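Local structure of kinectin 1 (Kinesin receptor) (Legionella pneumophila, 4MU6) at residues A[80-83]-A[84-88]; A[119-122]-A[123-126]; A[235-238]-A[239-243]. The protein is a bacterial effector of unknown molecular function, probably membrane-anchored as a whole, whose N-terminal part forms a long, helical, coiled-coil-rich rod. All blocks are in the same frame, centred on the assembly; numbering follows the deposited sequence.

Contact 1 of 3, residues A[80-83]-A[84-88]; sequences DKIQ and KEQDD
Gln83 and Asp87 sit one turn apart on the long helix 43-105, and both side chains stand on the face that meets helix 158-217. The CB of Gln83 lies 3.3 Å from Lys84 N, a separation set by the covalent geometry of the peptide link and not by packing. CG, set opposite the backbone N (chi1 179°), approaches the carboxylate of Asp87, with Gln83 CG 3.8 Å from Asp87 OD2. Beyond CG the chain runs extended, and its amide plane is turned only 14° from that of the carboxylate. At the tip OE1 accepts a hydrogen bond from Arg204 of helix 158-217. The same arginine makes a salt bridge to Asp87, whose OD2 is also hydrogen-bonded to His200, so an amide and an acid four residues apart share one cationic partner. Asp80, three residues before Gln83, is buried: OD1 takes a hydrogen bond from Gln76 and a salt bridge from Arg207, and OD2 a salt bridge from Arg211.

Around the helix the character changes. Ile82 lays CG2 3.6 Å from Gln86 OE1, an aliphatic branch beside an amide on an exposed flank. Lys84 bends at its last torsion so that NZ meets Asp88 OD2 at 3.1 Å, a salt bridge using the syn lone pair of the acid. The backbone beneath is regular alpha-helix, as in Asp87 N to Gln83 O at 2.9 Å.

Within a predicted coiled coil, this face thus meets helix 158-217 through salt bridges and hydrogen bonds, the arginines probably keeping Asp80 and Asp87 ionised.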
ATOM      1  N   ASP A  80     -11.773  -5.884   2.765  1.00 40.94           N
ATOM      2  CA  ASP A  80     -12.794  -5.254   3.586  1.00 37.04           C
ATOM      3  C   ASP A  80     -14.210  -5.702   3.230  1.00 39.49           C
ATOM      4  O   ASP A  80     -15.054  -5.816   4.120  1.00 39.34           O
ATOM      5  CB  ASP A  80     -12.686  -3.732   3.525  1.00 33.41           C
ATOM      6  CG  ASP A  80     -11.517  -3.206   4.320  1.00 30.48           C
ATOM      7  OD1 ASP A  80     -10.778  -4.033   4.881  1.00 40.36           O
ATOM      8  OD2 ASP A  80     -11.316  -1.970   4.370  1.00 27.07           O
ATOM      9  N   LYS A  81     -14.475  -5.967   1.950  1.00 37.79           N
ATOM     10  CA  LYS A  81     -15.800  -6.453   1.555  1.00 45.03           C
ATOM     11  C   LYS A  81     -16.025  -7.898   2.004  1.00 47.69           C
ATOM     12  O   LYS A  81     -17.140  -8.275   2.372  1.00 50.33           O
ATOM     13  CB  LYS A  81     -16.041  -6.302   0.052  1.00 44.15           C
ATOM     14  CG  LYS A  81     -16.217  -4.846  -0.405  1.00 66.02           C
ATOM     15  CD  LYS A  81     -16.236  -4.743  -1.942  1.00 71.07           C
ATOM     16  CE  LYS A  81     -16.165  -3.301  -2.438  1.00 63.61           C
ATOM     17  NZ  LYS A  81     -15.872  -3.233  -3.910  1.00 57.41           N
ATOM     18  N   ILE A  82     -14.960  -8.694   1.983  1.00 39.07           N
ATOM     19  CA  ILE A  82     -15.008 -10.059   2.488  1.00 41.47           C
ATOM     20  C   ILE A  82     -15.249 -10.087   3.988  1.00 41.98           C
ATOM     21  O   ILE A  82     -16.110 -10.816   4.463  1.00 37.39           O
ATOM     22  CB  ILE A  82     -13.709 -10.826   2.175  1.00 46.10           C
ATOM     23  CG1 ILE A  82     -13.670 -11.193   0.694  1.00 56.88           C
ATOM     24  CG2 ILE A  82     -13.600 -12.079   3.032  1.00 42.39           C
ATOM     25  CD1 ILE A  82     -14.962 -11.821   0.197  1.00 59.34           C
ATOM     26  N   GLN A  83     -14.492  -9.286   4.734  1.00 38.62           N
ATOM     27  CA  GLN A  83     -14.631  -9.273   6.187  1.00 39.26           C
ATOM     28  C   GLN A  83     -16.012  -8.756   6.602  1.00 39.95           C
ATOM     29  O   GLN A  83     -16.544  -9.144   7.639  1.00 36.86           O
ATOM     30  CB  GLN A  83     -13.525  -8.429   6.827  1.00 37.90           C
ATOM     31  CG  GLN A  83     -13.603  -8.345   8.347  1.00 43.72           C
ATOM     32  CD  GLN A  83     -12.675  -7.286   8.924  1.00 51.63           C
ATOM     33  OE1 GLN A  83     -12.919  -6.072   8.803  1.00 46.05           O
ATOM     34  NE2 GLN A  83     -11.599  -7.740   9.550  1.00 50.32           N
ATOM     35  N   LYS A  84     -16.596  -7.885   5.779  1.00 36.75           N
ATOM     36  CA  LYS A  84     -17.915  -7.360   6.059  1.00 32.39           C
ATOM     37  C   LYS A  84     -18.988  -8.426   5.926  1.00 43.31           C
ATOM     38  O   LYS A  84     -19.887  -8.499   6.752  1.00 40.79           O
ATOM     39  CB  LYS A  84     -18.261  -6.182   5.167  1.00 30.59           C
ATOM     40  CG  LYS A  84     -19.412  -5.374   5.710  1.00 38.44           C
ATOM     41  CD  LYS A  84     -19.807  -4.243   4.773  1.00 44.50           C
ATOM     42  CE  LYS A  84     -20.929  -3.419   5.393  1.00 46.80           C
ATOM     43  NZ  LYS A  84     -21.935  -4.303   6.051  1.00 50.52           N
ATOM     44  N   GLU A  85     -18.900  -9.245   4.886  1.00 43.81           N
ATOM     45  CA  GLU A  85     -19.884 -10.303   4.672  1.00 46.58           C
ATOM     46  C   GLU A  85     -19.803 -11.397   5.729  1.00 45.77           C
ATOM     47  O   GLU A  85     -20.829 -11.935   6.162  1.00 41.43           O
ATOM     48  CB  GLU A  85     -19.720 -10.912   3.279  1.00 53.70           C
ATOM     49  CG  GLU A  85     -20.203 -10.004   2.178  1.00 66.29           C
ATOM     50  CD  GLU A  85     -19.361 -10.119   0.930  1.00 78.99           C
ATOM     51  OE1 GLU A  85     -18.525 -11.045   0.865  1.00 84.89           O
ATOM     52  OE2 GLU A  85     -19.526  -9.277   0.022  1.00 83.94           O
ATOM     53  N   GLN A  86     -18.582 -11.734   6.130  1.00 37.18           N
ATOM     54  CA  GLN A  86     -18.383 -12.707   7.187  1.00 36.05           C
ATOM     55  C   GLN A  86     -18.846 -12.168   8.536  1.00 41.09           C
ATOM     56  O   GLN A  86     -19.498 -12.879   9.301  1.00 39.17           O
ATOM     57  CB  GLN A  86     -16.927 -13.172   7.237  1.00 39.54           C
ATOM     58  CG  GLN A  86     -16.586 -14.097   6.089  1.00 47.76           C
ATOM     59  CD  GLN A  86     -15.101 -14.222   5.843  1.00 56.71           C
ATOM     60  OE1 GLN A  86     -14.300 -13.400   6.311  1.00 47.10           O
ATOM     61  NE2 GLN A  86     -14.716 -15.261   5.099  1.00 61.92           N
ATOM     62  N   ASP A  87     -18.522 -10.916   8.833  1.00 40.95           N
ATOM     63  CA  ASP A  87     -19.031 -10.308  10.055  1.00 41.15           C
ATOM     64  C   ASP A  87     -20.556 -10.258  10.053  1.00 46.96           C
ATOM     65  O   ASP A  87     -21.182 -10.616  11.045  1.00 46.70           O
ATOM     66  CB  ASP A  87     -18.451  -8.913  10.283  1.00 45.66           C
ATOM     67  CG  ASP A  87     -16.997  -8.949  10.714  1.00 52.13           C
ATOM     68  OD1 ASP A  87     -16.445 -10.063  10.906  1.00 47.60           O
ATOM     69  OD2 ASP A  87     -16.407  -7.859  10.864  1.00 53.44           O
ATOM     70  N   ASP A  88     -21.147  -9.832   8.941  1.00 38.93           N
ATOM     71  CA  ASP A  88     -22.600  -9.737   8.845  1.00 40.16           C
ATOM     72  C   ASP A  88     -23.262 -11.083   9.081  1.00 40.30           C
ATOM     73  O   ASP A  88     -24.262 -11.181   9.801  1.00 46.19           O
ATOM     74  CB  ASP A  88     -23.023  -9.204   7.479  1.00 44.86           C
ATOM     75  CG  ASP A  88     -22.800  -7.702   7.334  1.00 50.17           C
ATOM     76  OD1 ASP A  88     -22.501  -7.033   8.350  1.00 51.62           O
ATOM     77  OD2 ASP A  88     -22.938  -7.189   6.197  1.00 46.44           O
TER

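Contact 2 of 3, residues A[119-122]-A[123-126]; sequences LRLL and HYKL
Leu119 brings its CD1 methyl to the imidazole of His123, one turn further along helix 108-127. This is an off-centre CH-pi contact: Leu119 CD1 stands 4.1 Å from the centroid of the His123 ring, well to one side of the ring normal. The nearest ring atom to Leu119 CD1 is His123 CE1, at 3.7 Å. The leucine reaches it because CG is set opposite the backbone N (chi1 175°), which carries the branch toward the next turn, while the histidine swings its ring back over the same turn. Beneath the pair, His123 N is hydrogen-bonded to Leu119 O at 3.1 Å.

Leu119 and Leu122, three residues apart, also turn to helix 158-217: Leu119 rests on Ile173, and Leu122 on Leu162, Ser165 and Arg169. A spacing of three is consistent with the alternating three and four of a helix-packing seam in a rod-like bundle, and leucine suits it by filling the seam without polar atoms to satisfy.

The flank carrying Leu121, Tyr124 and Lys125 is looser and exposed. Leu121 CD1 comes no nearer to Tyr124 CD2 than 4.5 Å, and the phenol points away from the preceding turn. Lys125 is extended, its methylene chain crossing the leucine with Lys125 CE 4.1 Å from Leu121 CG, so the aliphatic part of the lysine lies loosely against Leu121.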
ATOM      1  N   LEU A 119     -41.690 -32.211  43.042  1.00 27.16           N
ATOM      2  CA  LEU A 119     -40.761 -32.884  43.950  1.00 38.15           C
ATOM      3  C   LEU A 119     -41.308 -32.853  45.382  1.00 45.29           C
ATOM      4  O   LEU A 119     -41.169 -33.817  46.140  1.00 40.17           O
ATOM      5  CB  LEU A 119     -39.381 -32.233  43.885  1.00 32.40           C
ATOM      6  CG  LEU A 119     -38.323 -32.730  44.863  1.00 32.58           C
ATOM      7  CD1 LEU A 119     -38.162 -34.250  44.792  1.00 32.66           C
ATOM      8  CD2 LEU A 119     -37.008 -32.021  44.580  1.00 34.07           C
ATOM      9  N   ARG A 120     -41.948 -31.740  45.735  1.00 44.99           N
ATOM     10  CA  ARG A 120     -42.515 -31.559  47.068  1.00 42.53           C
ATOM     11  C   ARG A 120     -43.675 -32.513  47.328  1.00 41.04           C
ATOM     12  O   ARG A 120     -43.797 -33.079  48.411  1.00 46.29           O
ATOM     13  CB  ARG A 120     -42.969 -30.111  47.265  1.00 45.42           C
ATOM     14  CG  ARG A 120     -42.161 -29.346  48.308  1.00 50.42           C
ATOM     15  CD  ARG A 120     -42.662 -27.915  48.482  1.00 52.71           C
ATOM     16  NE  ARG A 120     -42.298 -27.052  47.363  1.00 64.89           N
ATOM     17  CZ  ARG A 120     -43.162 -26.548  46.484  1.00 72.33           C
ATOM     18  NH1 ARG A 120     -44.461 -26.817  46.585  1.00 73.76           N
ATOM     19  NH2 ARG A 120     -42.729 -25.769  45.501  1.00 72.29           N
ATOM     20  N   LEU A 121     -44.539 -32.666  46.336  1.00 36.84           N
ATOM     21  CA  LEU A 121     -45.616 -33.638  46.406  1.00 38.98           C
ATOM     22  C   LEU A 121     -45.071 -35.072  46.547  1.00 42.99           C
ATOM     23  O   LEU A 121     -45.618 -35.874  47.298  1.00 44.09           O
ATOM     24  CB  LEU A 121     -46.500 -33.507  45.165  1.00 37.55           C
ATOM     25  CG  LEU A 121     -47.706 -34.426  45.034  1.00 37.07           C
ATOM     26  CD1 LEU A 121     -48.740 -34.141  46.108  1.00 34.33           C
ATOM     27  CD2 LEU A 121     -48.299 -34.279  43.634  1.00 43.51           C
ATOM     28  N   LEU A 122     -43.992 -35.396  45.832  1.00 41.51           N
ATOM     29  CA  LEU A 122     -43.392 -36.721  45.959  1.00 40.31           C
ATOM     30  C   LEU A 122     -42.881 -36.987  47.379  1.00 43.26           C
ATOM     31  O   LEU A 122     -43.022 -38.105  47.889  1.00 38.07           O
ATOM     32  CB  LEU A 122     -42.261 -36.928  44.959  1.00 42.81           C
ATOM     33  CG  LEU A 122     -42.629 -37.023  43.479  1.00 43.72           C
ATOM     34  CD1 LEU A 122     -41.359 -37.043  42.675  1.00 39.81           C
ATOM     35  CD2 LEU A 122     -43.476 -38.267  43.188  1.00 39.74           C
ATOM     36  N   HIS A 123     -42.294 -35.968  48.011  1.00 37.81           N
ATOM     37  CA  HIS A 123     -41.765 -36.120  49.362  1.00 42.30           C
ATOM     38  C   HIS A 123     -42.914 -36.317  50.331  1.00 48.56           C
ATOM     39  O   HIS A 123     -42.794 -37.057  51.309  1.00 42.60           O
ATOM     40  CB  HIS A 123     -40.969 -34.891  49.790  1.00 37.36           C
ATOM     41  CG  HIS A 123     -39.561 -34.879  49.293  1.00 46.38           C
ATOM     42  ND1 HIS A 123     -38.940 -33.730  48.847  1.00 42.18           N
ATOM     43  CD2 HIS A 123     -38.645 -35.872  49.180  1.00 53.24           C
ATOM     44  CE1 HIS A 123     -37.704 -34.018  48.479  1.00 45.57           C
ATOM     45  NE2 HIS A 123     -37.501 -35.312  48.663  1.00 45.35           N
ATOM     46  N   TYR A 124     -44.013 -35.618  50.059  1.00 46.45           N
ATOM     47  CA  TYR A 124     -45.231 -35.731  50.852  1.00 50.84           C
ATOM     48  C   TYR A 124     -45.785 -37.150  50.718  1.00 51.30           C
ATOM     49  O   TYR A 124     -46.072 -37.804  51.719  1.00 53.29           O
ATOM     50  CB  TYR A 124     -46.247 -34.664  50.405  1.00 47.74           C
ATOM     51  CG  TYR A 124     -47.590 -34.671  51.112  1.00 52.62           C
ATOM     52  CD1 TYR A 124     -47.735 -34.133  52.392  1.00 56.57           C
ATOM     53  CD2 TYR A 124     -48.728 -35.185  50.484  1.00 54.48           C
ATOM     54  CE1 TYR A 124     -48.976 -34.130  53.037  1.00 60.28           C
ATOM     55  CE2 TYR A 124     -49.970 -35.185  51.120  1.00 62.06           C
ATOM     56  CZ  TYR A 124     -50.087 -34.657  52.395  1.00 62.50           C
ATOM     57  OH  TYR A 124     -51.315 -34.656  53.026  1.00 64.07           O
ATOM     58  N   LYS A 125     -45.902 -37.639  49.484  1.00 50.85           N
ATOM     59  CA  LYS A 125     -46.340 -39.018  49.249  1.00 51.37           C
ATOM     60  C   LYS A 125     -45.440 -40.075  49.904  1.00 51.77           C
ATOM     61  O   LYS A 125     -45.924 -41.098  50.364  1.00 47.96           O
ATOM     62  CB  LYS A 125     -46.475 -39.319  47.756  1.00 56.72           C
ATOM     63  CG  LYS A 125     -47.570 -38.547  47.046  1.00 59.63           C
ATOM     64  CD  LYS A 125     -47.769 -39.064  45.626  1.00 58.90           C
ATOM     65  CE  LYS A 125     -48.897 -38.327  44.917  1.00 61.94           C
ATOM     66  NZ  LYS A 125     -49.232 -38.960  43.609  1.00 68.63           N
ATOM     67  N   LEU A 126     -44.136 -39.837  49.943  1.00 57.21           N
ATOM     68  CA  LEU A 126     -43.224 -40.813  50.532  1.00 61.04           C
ATOM     69  C   LEU A 126     -43.358 -40.829  52.048  1.00 67.78           C
ATOM     70  O   LEU A 126     -43.295 -41.887  52.675  1.00 72.91           O
ATOM     71  CB  LEU A 126     -41.776 -40.516  50.140  1.00 63.34           C
ATOM     72  CG  LEU A 126     -40.730 -41.482  50.705  1.00 58.46           C
ATOM     73  CD1 LEU A 126     -40.918 -42.867  50.111  1.00 52.95           C
ATOM     74  CD2 LEU A 126     -39.320 -40.962  50.450  1.00 54.41           C
TER

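Contact 3 of 3, residues A[235-238]-A[239-243]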
ATOM      1  N   ARG A 235       7.193  -0.972   0.985  1.00 33.74           N
ATOM      2  CA  ARG A 235       8.423  -1.651   0.584  1.00 35.40           C
ATOM      3  C   ARG A 235       8.539  -1.697  -0.938  1.00 37.75           C
ATOM      4  O   ARG A 235       9.617  -1.493  -1.496  1.00 40.65           O
ATOM      5  CB  ARG A 235       8.536  -3.059   1.169  1.00 39.37           C
ATOM      6  CG  ARG A 235       9.815  -3.751   0.722  1.00 46.41           C
ATOM      7  CD  ARG A 235       9.793  -5.228   1.005  1.00 59.97           C
ATOM      8  NE  ARG A 235      10.886  -5.933   0.335  1.00 69.09           N
ATOM      9  CZ  ARG A 235      12.163  -5.862   0.704  1.00 75.00           C
ATOM     10  NH1 ARG A 235      12.527  -5.095   1.727  1.00 78.10           N
ATOM     11  NH2 ARG A 235      13.083  -6.550   0.040  1.00 75.82           N
ATOM     12  N   SER A 236       7.423  -1.960  -1.604  1.00 35.67           N
ATOM     13  CA  SER A 236       7.407  -2.033  -3.051  1.00 37.83           C
ATOM     14  C   SER A 236       7.746  -0.673  -3.655  1.00 37.90           C
ATOM     15  O   SER A 236       8.429  -0.602  -4.666  1.00 34.64           O
ATOM     16  CB  SER A 236       6.051  -2.534  -3.557  1.00 37.06           C
ATOM     17  OG  SER A 236       5.010  -1.657  -3.163  1.00 44.35           O
ATOM     18  N   ILE A 237       7.292   0.406  -3.022  1.00 31.65           N
ATOM     19  CA  ILE A 237       7.592   1.732  -3.535  1.00 32.78           C
ATOM     20  C   ILE A 237       9.034   2.089  -3.265  1.00 31.76           C
ATOM     21  O   ILE A 237       9.715   2.615  -4.139  1.00 34.13           O
ATOM     22  CB  ILE A 237       6.681   2.811  -2.943  1.00 34.73           C
ATOM     23  CG1 ILE A 237       5.270   2.669  -3.510  1.00 33.61           C
ATOM     24  CG2 ILE A 237       7.239   4.195  -3.245  1.00 32.28           C
ATOM     25  CD1 ILE A 237       4.335   3.776  -3.082  1.00 40.30           C
ATOM     26  N   GLN A 238       9.507   1.788  -2.060  1.00 34.52           N
ATOM     27  CA  GLN A 238      10.901   2.068  -1.707  1.00 38.35           C
ATOM     28  C   GLN A 238      11.888   1.377  -2.649  1.00 39.82           C
ATOM     29  O   GLN A 238      12.878   1.981  -3.071  1.00 33.45           O
ATOM     30  CB  GLN A 238      11.190   1.647  -0.274  1.00 47.13           C
ATOM     31  CG  GLN A 238      12.672   1.501   0.056  1.00 59.01           C
ATOM     32  CD  GLN A 238      12.899   0.828   1.409  1.00 74.63           C
ATOM     33  OE1 GLN A 238      13.569   1.379   2.290  1.00 77.74           O
ATOM     34  NE2 GLN A 238      12.341  -0.374   1.576  1.00 75.92           N
ATOM     35  N   LYS A 239      11.626   0.113  -2.968  1.00 29.64           N
ATOM     36  CA  LYS A 239      12.501  -0.620  -3.881  1.00 34.31           C
ATOM     37  C   LYS A 239      12.526   0.028  -5.271  1.00 35.44           C
ATOM     38  O   LYS A 239      13.587   0.210  -5.861  1.00 33.61           O
ATOM     39  CB  LYS A 239      12.073  -2.085  -3.984  1.00 25.78           C
ATOM     40  CG  LYS A 239      12.339  -2.884  -2.726  1.00 38.44           C
ATOM     41  CD  LYS A 239      13.832  -2.970  -2.461  1.00 46.44           C
ATOM     42  CE  LYS A 239      14.130  -3.980  -1.371  1.00 48.09           C
ATOM     43  NZ  LYS A 239      15.580  -4.223  -1.188  1.00 53.31           N
ATOM     44  N   GLN A 240      11.347   0.373  -5.780  1.00 37.43           N
ATOM     45  CA  GLN A 240      11.215   0.976  -7.104  1.00 38.04           C
ATOM     46  C   GLN A 240      11.848   2.367  -7.171  1.00 42.43           C
ATOM     47  O   GLN A 240      12.512   2.711  -8.149  1.00 32.78           O
ATOM     48  CB  GLN A 240       9.741   1.020  -7.531  1.00 38.67           C
ATOM     49  CG  GLN A 240       9.155  -0.358  -7.891  1.00 34.36           C
ATOM     50  CD  GLN A 240       9.699  -0.892  -9.202  1.00 34.99           C
ATOM     51  OE1 GLN A 240       9.992  -0.118 -10.113  1.00 34.78           O
ATOM     52  NE2 GLN A 240       9.842  -2.219  -9.308  1.00 33.00           N
ATOM     53  N   HIS A 241      11.662   3.166  -6.129  1.00 44.07           N
ATOM     54  CA  HIS A 241      12.213   4.517  -6.152  1.00 43.03           C
ATOM     55  C   HIS A 241      13.735   4.522  -6.053  1.00 42.66           C
ATOM     56  O   HIS A 241      14.401   5.288  -6.766  1.00 37.19           O
ATOM     57  CB  HIS A 241      11.573   5.415  -5.085  1.00 36.53           C
ATOM     58  CG  HIS A 241      10.199   5.896  -5.451  1.00 39.58           C
ATOM     59  ND1 HIS A 241       9.518   6.843  -4.714  1.00 40.59           N
ATOM     60  CD2 HIS A 241       9.376   5.552  -6.470  1.00 35.06           C
ATOM     61  CE1 HIS A 241       8.336   7.058  -5.261  1.00 40.13           C
ATOM     62  NE2 HIS A 241       8.225   6.286  -6.327  1.00 42.50           N
ATOM     63  N   HIS A 242      14.284   3.675  -5.185  1.00 41.66           N
ATOM     64  CA  HIS A 242      15.738   3.539  -5.079  1.00 40.22           C
ATOM     65  C   HIS A 242      16.322   3.116  -6.416  1.00 35.74           C
ATOM     66  O   HIS A 242      17.332   3.655  -6.854  1.00 34.70           O
ATOM     67  CB  HIS A 242      16.144   2.523  -4.009  1.00 42.42           C
ATOM     68  CG  HIS A 242      16.009   3.033  -2.605  1.00 65.71           C
ATOM     69  ND1 HIS A 242      16.307   4.333  -2.253  1.00 74.53           N
ATOM     70  CD2 HIS A 242      15.599   2.420  -1.469  1.00 73.35           C
ATOM     71  CE1 HIS A 242      16.089   4.497  -0.959  1.00 74.63           C
ATOM     72  NE2 HIS A 242      15.658   3.352  -0.460  1.00 75.50           N
ATOM     73  N   ALA A 243      15.678   2.146  -7.053  1.00 31.23           N
ATOM     74  CA  ALA A 243      16.138   1.653  -8.343  1.00 37.35           C
ATOM     75  C   ALA A 243      16.147   2.760  -9.410  1.00 35.27           C
ATOM     76  O   ALA A 243      17.146   2.945 -10.091  1.00 32.34           O
ATOM     77  CB  ALA A 243      15.308   0.471  -8.795  1.00 39.58           C
TER
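Ile237 and His241 run alongside each other from successive turns of helix 227-273. The CG2 methyl of the isoleucine stands over the centre of the imidazole, 3.7 Å from the His241 ring centroid and 12° off the normal, a well-centred CH-pi contact. CG2 lies anti to the backbone N, while CG1 stands beside it (chi1 -71°), which aims the methyl along the helix at the ring one turn on. His241 NE2 is hydrogen-bonded to the backbone O of Lys61 on helix 43-105, while Ile237 packs on Lys65 and Leu68 of that helix.

On the exposed flank the pairs cross instead. Gln238 runs across His242, its CG 3.4 Å from His242 CD2, with amide and ring planes 34° apart. Arg235 extends to bring one guanidinium face to the aliphatic chain of Lys239, whose CE sits over that face toward its rim, though so close that the exact spacing is doubtful.

The methyl-ring contact thus settles the imidazole within its own helix, while the Lys61 hydrogen bond and the packing of Ile237 tie this face to helix 43-105. The two like charges on the other flank probably disfavour each other and depend on solvent to screen them.

Overall arrangement
The three contacts come in series along one chain, each a single stretch of helix within the LegC3 N-terminal coiled-coil domain. Contact 1 lies on helix 43-105, contact 2 on helix 108-127, which follows it, and contact 3 on helix 227-273. The centres of contact 1 and contact 2 are 57 Å apart. Contact 3 has its centre 32 Å from that of contact 1 and 84 Å from that of contact 2; none touch. Helix 158-217 packs against both contact 1 and contact 2, whereas contact 3 packs against helix 43-105, the helix that carries contact 1. Shared partner helices therefore connect these distant sites into one elongated rod, with a radius of gyration of 44 Å.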